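Local atomic coordinates of glycosyl hydrolases family 31 family protein (PDB entry 6DRU), a protein that catalyses the hydrolytic release of alpha-xylose from the non-reducing terminal glucose of xyloglucan oligosaccharides. Residues Gln254-Leu268 with Gln565-Tyr577. Numbering follows the deposited sequence.
Sequences QSKLRYENQTEVELL and QDAYTCANEPWSY. With NAG (2-acetamido-2-deoxy-beta-D-glucopyranose), chain C; NAG (2-acetamido-2-deoxy-beta-D-glucopyranose), chain B; BMA (beta-D-mannopyranose), chain D; NAG (2-acetamido-2-deoxy-beta-D-glucopyranose), chain E.
Lys256 and Arg258 run past Asn572 and Thr569 in reverse order, with CA atoms 6.2 Å (Lys256-Asn572) and 6.4 Å (Arg258-Thr569) apart, as the loop linking strand 252-254 to helix 262-274 in the family 31 TIM barrel meets the irregular 565-577 segment. The junction illustrates how two barrel loops can be joined chiefly by side chains reaching for main-chain groups. At the barrel end, the Gln254 amide gives NE2 to Asn572 O, 3.1 Å away and nearly straight at 167°, while its OE1 accepts from Tyr252. In the other direction Asn572 ND2 bonds to Ser255 O at 3.2 Å and also to Thr556 OG1.

Lys256 crosses next. CG sits between its own N and carbonyl carbon (chi1 77°), and the extended chain carries NZ to Cys570 O at 3.0 Å, above the carbonyl plane. A water accepts from this ammonium and also bonds to Glu264 OE2, Arg258 O and Thr569 N, tying both loops to the helix. Arg258 N, following a cis peptide, donates to Thr569 OG1 at 3.0 Å. Leu257 lines the xylose pocket, and Cys570 is held by its disulfide to Cys562.

Outward, Glu260 lays CG over a face of the Tyr568 ring, a CH-pi contact 3.6 Å from the centroid; its OE2 turns to a glycan mannose. Asn261 caps the helix through OD1 while its ND2 carries N-acetylglucosamine, placing a glycosylation site at the edge of this junction. Back beside Gln254, whose NE2 also donates to Tyr259 OH, the Tyr259 ring lies between Leu268 CD2 and Lys256 CG on opposite faces, and its hydroxyl donates to Glu573 OE1 at 3.0 Å; Asn572 N reaches that same oxygen from the other carboxylate face.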
loop_
_atom_site.group_PDB
_atom_site.type_symbol
_atom_site.label_atom_id
_atom_site.label_comp_id
_atom_site.label_asym_id
_atom_site.label_seq_id
_atom_site.Cartn_x
_atom_site.Cartn_y
_atom_site.Cartn_z
ATOM N N GLN A 254 45.613 19.467 -1.769
ATOM C CA GLN A 254 46.127 18.564 -0.747
ATOM C C GLN A 254 45.009 18.183 0.215
ATOM O O GLN A 254 44.287 19.052 0.712
ATOM C CB GLN A 254 47.280 19.216 0.015
ATOM C CG GLN A 254 47.882 18.341 1.100
ATOM C CD GLN A 254 48.549 17.101 0.542
ATOM O OE1 GLN A 254 49.223 17.154 -0.488
ATOM N NE2 GLN A 254 48.362 15.974 1.217
ATOM N N SER A 255 44.874 16.887 0.477
ATOM C CA SER A 255 43.851 16.402 1.393
ATOM C C SER A 255 44.246 15.019 1.883
ATOM O O SER A 255 45.077 14.339 1.274
ATOM C CB SER A 255 42.472 16.358 0.725
ATOM O OG SER A 255 41.504 15.798 1.595
ATOM N N LYS A 256 43.638 14.618 2.994
ATOM C CA LYS A 256 43.796 13.274 3.537
ATOM C C LYS A 256 42.773 13.092 4.649
ATOM O O LYS A 256 42.063 14.026 5.027
ATOM C CB LYS A 256 45.211 13.023 4.065
ATOM C CG LYS A 256 45.493 13.657 5.415
ATOM C CD LYS A 256 46.723 13.037 6.054
ATOM C CE LYS A 256 46.842 13.425 7.517
ATOM N NZ LYS A 256 47.901 12.639 8.209
ATOM N N LEU A 257 42.715 11.875 5.173
ATOM C CA LEU A 257 41.902 11.553 6.340
ATOM C C LEU A 257 42.866 11.232 7.480
ATOM O O LEU A 257 43.403 10.123 7.547
ATOM C CB LEU A 257 40.955 10.390 6.048
ATOM C CG LEU A 257 39.783 10.080 6.992
ATOM C CD1 LEU A 257 38.900 9.004 6.386
ATOM C CD2 LEU A 257 40.222 9.651 8.386
ATOM N N ARG A 258 43.093 12.194 8.376
ATOM C CA ARG A 258 42.546 13.549 8.304
ATOM C C ARG A 258 43.457 14.487 9.090
ATOM O O ARG A 258 44.185 14.046 9.979
ATOM C CB ARG A 258 41.120 13.606 8.868
ATOM C CG ARG A 258 40.993 13.176 10.321
ATOM C CD ARG A 258 39.534 13.125 10.746
ATOM N NE ARG A 258 39.375 12.748 12.148
ATOM C CZ ARG A 258 39.292 13.618 13.150
ATOM N NH1 ARG A 258 39.355 14.922 12.909
ATOM N NH2 ARG A 258 39.147 13.187 14.396
ATOM N N TYR A 259 43.424 15.778 8.769
ATOM C CA TYR A 259 44.136 16.766 9.570
ATOM C C TYR A 259 43.277 17.115 10.779
ATOM O O TYR A 259 42.174 17.654 10.634
ATOM C CB TYR A 259 44.472 17.999 8.733
ATOM C CG TYR A 259 45.277 17.653 7.499
ATOM C CD1 TYR A 259 46.563 17.144 7.610
ATOM C CD2 TYR A 259 44.747 17.821 6.227
ATOM C CE1 TYR A 259 47.301 16.815 6.490
ATOM C CE2 TYR A 259 45.478 17.495 5.100
ATOM C CZ TYR A 259 46.752 16.991 5.237
ATOM O OH TYR A 259 47.483 16.669 4.118
ATOM N N GLU A 260 43.790 16.812 11.971
ATOM C CA GLU A 260 42.947 16.649 13.148
ATOM C C GLU A 260 42.796 17.915 13.984
ATOM O O GLU A 260 41.725 18.131 14.564
ATOM C CB GLU A 260 43.501 15.510 14.010
ATOM C CG GLU A 260 42.546 14.983 15.059
ATOM C CD GLU A 260 42.828 15.553 16.427
ATOM O OE1 GLU A 260 43.675 16.465 16.523
ATOM O OE2 GLU A 260 42.204 15.093 17.407
ATOM N N ASN A 261 43.825 18.754 14.077
ATOM C CA ASN A 261 43.735 19.978 14.864
ATOM C C ASN A 261 44.327 21.140 14.070
ATOM O O ASN A 261 44.865 20.965 12.973
ATOM C CB ASN A 261 44.422 19.822 16.231
ATOM C CG ASN A 261 45.936 19.708 16.129
ATOM O OD1 ASN A 261 46.622 20.667 15.777
ATOM N ND2 ASN A 261 46.464 18.535 16.463
ATOM N N GLN A 262 44.223 22.342 14.646
ATOM C CA GLN A 262 44.642 23.548 13.941
ATOM C C GLN A 262 46.151 23.582 13.734
ATOM O O GLN A 262 46.628 23.995 12.669
ATOM C CB GLN A 262 44.179 24.790 14.702
ATOM C CG GLN A 262 44.728 26.091 14.140
ATOM C CD GLN A 262 44.147 27.317 14.817
ATOM O OE1 GLN A 262 43.128 27.238 15.504
ATOM N NE2 GLN A 262 44.797 28.459 14.629
ATOM N N THR A 263 46.920 23.160 14.738
ATOM C CA THR A 263 48.372 23.249 14.633
ATOM C C THR A 263 48.920 22.291 13.582
ATOM O O THR A 263 49.906 22.613 12.910
ATOM C CB THR A 263 49.005 22.975 16.000
ATOM O OG1 THR A 263 48.810 24.110 16.854
ATOM C CG2 THR A 263 50.496 22.682 15.877
ATOM N N GLU A 264 48.266 21.147 13.377
ATOM C CA GLU A 264 48.693 20.246 12.309
ATOM C C GLU A 264 48.489 20.882 10.939
ATOM O O GLU A 264 49.315 20.703 10.035
ATOM C CB GLU A 264 47.937 18.921 12.405
ATOM C CG GLU A 264 48.272 17.941 11.294
ATOM C CD GLU A 264 47.597 16.596 11.477
ATOM O OE1 GLU A 264 47.114 16.317 12.596
ATOM O OE2 GLU A 264 47.565 15.812 10.504
ATOM N N VAL A 265 47.398 21.633 10.769
ATOM C CA VAL A 265 47.158 22.317 9.503
ATOM C C VAL A 265 48.165 23.442 9.303
ATOM O O VAL A 265 48.638 23.680 8.186
ATOM C CB VAL A 265 45.707 22.828 9.443
ATOM C CG1 VAL A 265 45.495 23.700 8.218
ATOM C CG2 VAL A 265 44.741 21.657 9.436
ATOM N N GLU A 266 48.512 24.152 10.377
ATOM C CA GLU A 266 49.470 25.245 10.245
ATOM C C GLU A 266 50.874 24.727 9.946
ATOM O O GLU A 266 51.624 25.360 9.194
ATOM C CB GLU A 266 49.465 26.108 11.505
ATOM C CG GLU A 266 48.232 26.987 11.640
ATOM C CD GLU A 266 48.178 27.729 12.961
ATOM O OE1 GLU A 266 48.746 27.227 13.953
ATOM O OE2 GLU A 266 47.572 28.822 13.003
ATOM N N LEU A 267 51.250 23.575 10.513
ATOM C CA LEU A 267 52.554 23.003 10.189
ATOM C C LEU A 267 52.582 22.448 8.773
ATOM O O LEU A 267 53.647 22.405 8.148
ATOM C CB LEU A 267 52.929 21.912 11.193
ATOM C CG LEU A 267 53.040 22.326 12.662
ATOM C CD1 LEU A 267 53.384 21.127 13.536
ATOM C CD2 LEU A 267 54.058 23.444 12.837
ATOM N N LEU A 268 51.431 22.019 8.254
ATOM C CA LEU A 268 51.365 21.557 6.871
ATOM C C LEU A 268 51.658 22.695 5.901
ATOM O O LEU A 268 52.418 22.529 4.940
ATOM C CB LEU A 268 49.994 20.941 6.598
ATOM C CG LEU A 268 49.707 20.423 5.192
ATOM C CD1 LEU A 268 50.625 19.265 4.844
ATOM C CD2 LEU A 268 48.260 19.987 5.124
ATOM N N GLN A 565 54.455 6.674 12.191
ATOM C CA GLN A 565 53.413 7.687 12.274
ATOM C C GLN A 565 53.852 8.819 13.190
ATOM O O GLN A 565 54.410 8.579 14.265
ATOM C CB GLN A 565 52.109 7.076 12.788
ATOM C CG GLN A 565 50.858 7.831 12.400
ATOM C CD GLN A 565 49.603 7.118 12.857
ATOM O OE1 GLN A 565 49.506 5.895 12.768
ATOM N NE2 GLN A 565 48.635 7.881 13.352
ATOM N N ASP A 566 53.591 10.057 12.761
ATOM C CA ASP A 566 53.940 11.247 13.530
ATOM C C ASP A 566 52.781 12.239 13.578
ATOM O O ASP A 566 52.992 13.445 13.739
ATOM C CB ASP A 566 55.190 11.917 12.961
ATOM C CG ASP A 566 55.053 12.259 11.486
ATOM O OD1 ASP A 566 54.036 11.874 10.871
ATOM O OD2 ASP A 566 55.965 12.918 10.942
ATOM N N ALA A 567 51.553 11.749 13.441
ATOM C CA ALA A 567 50.373 12.603 13.481
ATOM C C ALA A 567 49.179 11.755 13.900
ATOM O O ALA A 567 49.329 10.603 14.322
ATOM C CB ALA A 567 50.148 13.286 12.129
ATOM N N TYR A 568 47.982 12.337 13.793
ATOM C CA TYR A 568 46.764 11.615 14.148
ATOM C C TYR A 568 46.536 10.428 13.218
ATOM O O TYR A 568 46.070 9.369 13.655
ATOM C CB TYR A 568 45.573 12.575 14.115
ATOM C CG TYR A 568 44.265 11.977 14.575
ATOM C CD1 TYR A 568 43.259 11.680 13.665
ATOM C CD2 TYR A 568 44.032 11.711 15.919
ATOM C CE1 TYR A 568 42.058 11.136 14.077
ATOM C CE2 TYR A 568 42.833 11.167 16.341
ATOM C CZ TYR A 568 41.851 10.880 15.416
ATOM O OH TYR A 568 40.655 10.338 15.825
ATOM N N THR A 569 46.855 10.586 11.935
ATOM C CA THR A 569 46.734 9.527 10.940
ATOM C C THR A 569 48.025 9.459 10.132
ATOM O O THR A 569 48.886 10.337 10.226
ATOM C CB THR A 569 45.538 9.755 10.003
ATOM O OG1 THR A 569 45.637 11.052 9.400
ATOM C CG2 THR A 569 44.233 9.664 10.774
ATOM N N CYS A 570 48.153 8.407 9.328
ATOM C CA CYS A 570 49.301 8.295 8.438
ATOM C C CYS A 570 49.275 9.401 7.387
ATOM O O CYS A 570 48.219 9.938 7.040
ATOM C CB CYS A 570 49.330 6.925 7.760
ATOM S SG CYS A 570 49.618 5.528 8.885
ATOM N N ALA A 571 50.458 9.743 6.883
ATOM C CA ALA A 571 50.623 10.912 6.034
ATOM C C ALA A 571 50.247 10.617 4.583
ATOM O O ALA A 571 50.154 9.463 4.151
ATOM C CB ALA A 571 52.063 11.422 6.102
ATOM N N ASN A 572 50.028 11.703 3.826
ATOM C CA ASN A 572 49.704 11.618 2.404
ATOM C C ASN A 572 50.274 12.814 1.647
ATOM O O ASN A 572 49.678 13.275 0.667
ATOM C CB ASN A 572 48.180 11.523 2.202
ATOM C CG ASN A 572 47.791 11.200 0.767
ATOM O OD1 ASN A 572 48.133 10.142 0.240
ATOM N ND2 ASN A 572 47.069 12.116 0.130
ATOM N N GLU A 573 51.416 13.323 2.085
ATOM C CA GLU A 573 52.042 14.508 1.521
ATOM C C GLU A 573 53.024 14.117 0.426
ATOM O O GLU A 573 53.492 12.976 0.376
ATOM C CB GLU A 573 52.756 15.293 2.622
ATOM C CG GLU A 573 51.827 16.002 3.609
ATOM C CD GLU A 573 51.059 15.041 4.504
ATOM O OE1 GLU A 573 49.847 14.850 4.274
ATOM O OE2 GLU A 573 51.672 14.464 5.427
ATOM N N PRO A 574 53.352 15.042 -0.484
ATOM C CA PRO A 574 54.259 14.694 -1.591
ATOM C C PRO A 574 55.642 14.240 -1.144
ATOM O O PRO A 574 56.376 13.671 -1.962
ATOM C CB PRO A 574 54.337 15.993 -2.410
ATOM C CG PRO A 574 53.834 17.065 -1.503
ATOM C CD PRO A 574 52.829 16.412 -0.616
ATOM N N TRP A 575 56.017 14.465 0.113
ATOM C CA TRP A 575 57.292 14.013 0.649
ATOM C C TRP A 575 57.154 12.787 1.544
ATOM O O TRP A 575 58.116 12.418 2.223
ATOM C CB TRP A 575 57.963 15.146 1.427
ATOM C CG TRP A 575 57.043 15.795 2.401
ATOM C CD1 TRP A 575 56.771 15.383 3.673
ATOM C CD2 TRP A 575 56.267 16.979 2.188
ATOM N NE1 TRP A 575 55.871 16.235 4.263
ATOM C CE2 TRP A 575 55.547 17.226 3.373
ATOM C CE3 TRP A 575 56.112 17.855 1.109
ATOM C CZ2 TRP A 575 54.684 18.311 3.510
ATOM C CZ3 TRP A 575 55.256 18.934 1.247
ATOM C CH2 TRP A 575 54.553 19.153 2.439
ATOM N N SER A 576 55.985 12.152 1.564
ATOM C CA SER A 576 55.708 11.055 2.480
ATOM C C SER A 576 55.793 9.686 1.817
ATOM O O SER A 576 55.402 8.689 2.433
ATOM C CB SER A 576 54.329 11.243 3.116
ATOM O OG SER A 576 54.222 12.512 3.738
ATOM N N TYR A 577 56.296 9.608 0.586
ATOM C CA TYR A 577 56.294 8.363 -0.175
ATOM C C TYR A 577 57.703 7.925 -0.557
ATOM O O TYR A 577 57.903 7.292 -1.594
ATOM C CB TYR A 577 55.419 8.500 -1.420
ATOM C CG TYR A 577 53.946 8.591 -1.102
ATOM C CD1 TYR A 577 53.366 9.803 -0.748
ATOM C CD2 TYR A 577 53.138 7.464 -1.145
ATOM C CE1 TYR A 577 52.022 9.889 -0.449
ATOM C CE2 TYR A 577 51.793 7.541 -0.850
ATOM C CZ TYR A 577 51.240 8.755 -0.502
ATOM O OH TYR A 577 49.900 8.835 -0.206
HETATM C C1 NAG C . 47.872 18.538 16.900
HETATM C C2 NAG C . 48.134 17.614 18.071
HETATM C C3 NAG C . 49.582 17.395 18.313
HETATM C C4 NAG C . 50.269 16.989 17.030
HETATM C C5 NAG C . 49.977 18.010 15.954
HETATM C C6 NAG C . 50.615 17.586 14.651
HETATM C C7 NAG C . 46.321 17.574 19.712
HETATM C C8 NAG C . 45.725 16.406 18.969
HETATM N N2 NAG C . 47.522 18.151 19.236
HETATM O O3 NAG C . 49.752 16.420 19.315
HETATM O O4 NAG C . 51.656 16.906 17.254
HETATM O O5 NAG C . 48.586 18.095 15.772
HETATM O O6 NAG C . 50.190 16.279 14.332
HETATM O O7 NAG C . 45.772 18.009 20.705
HETATM C C1 NAG B . 52.212 15.600 17.179
HETATM C C2 NAG B . 53.705 15.645 17.426
HETATM C C3 NAG B . 54.408 14.399 17.024
HETATM C C4 NAG B . 53.657 13.156 17.458
HETATM C C5 NAG B . 52.203 13.260 17.054
HETATM C C6 NAG B . 51.430 12.038 17.504
HETATM C C7 NAG B . 54.470 17.983 17.366
HETATM C C8 NAG B . 55.033 19.158 16.598
HETATM N N2 NAG B . 54.239 16.749 16.707
HETATM O O3 NAG B . 55.711 14.423 17.561
HETATM O O4 NAG B . 54.236 12.025 16.849
HETATM O O5 NAG B . 51.665 14.403 17.664
HETATM O O6 NAG B . 51.214 12.112 18.894
HETATM O O7 NAG B . 54.213 18.093 18.548
HETATM C C1 BMA D . 54.910 11.370 17.923
HETATM C C2 BMA D . 55.098 10.081 17.115
HETATM C C3 BMA D . 55.688 9.003 18.022
HETATM C C4 BMA D . 56.932 9.519 18.763
HETATM C C5 BMA D . 56.610 10.829 19.497
HETATM C C6 BMA D . 57.821 11.448 20.171
HETATM O O2 BMA D . 56.035 10.295 16.070
HETATM O O3 BMA D . 56.000 7.819 17.297
HETATM O O4 BMA D . 57.370 8.549 19.700
HETATM O O5 BMA D . 56.111 11.774 18.542
HETATM O O6 BMA D . 58.608 12.093 19.178
HETATM C C1 NAG E . 36.946 12.894 19.269
HETATM C C2 NAG E . 37.319 14.051 20.171
HETATM C C3 NAG E . 38.697 14.534 19.913
HETATM C C4 NAG E . 39.669 13.376 19.953
HETATM C C5 NAG E . 39.223 12.344 18.942
HETATM C C6 NAG E . 40.178 11.169 18.925
HETATM C C7 NAG E . 35.365 15.370 20.907
HETATM C C8 NAG E . 34.409 16.521 20.679
HETATM N N2 NAG E . 36.407 15.123 19.976
HETATM O O3 NAG E . 39.015 15.536 20.851
HETATM O O4 NAG E . 40.970 13.820 19.650
HETATM O O5 NAG E . 37.938 11.899 19.303
HETATM O O6 NAG E . 39.444 9.972 18.793
HETATM O O7 NAG E . 35.241 14.661 21.886
HETATM O O HOH W 1 46.939 13.291 10.762
#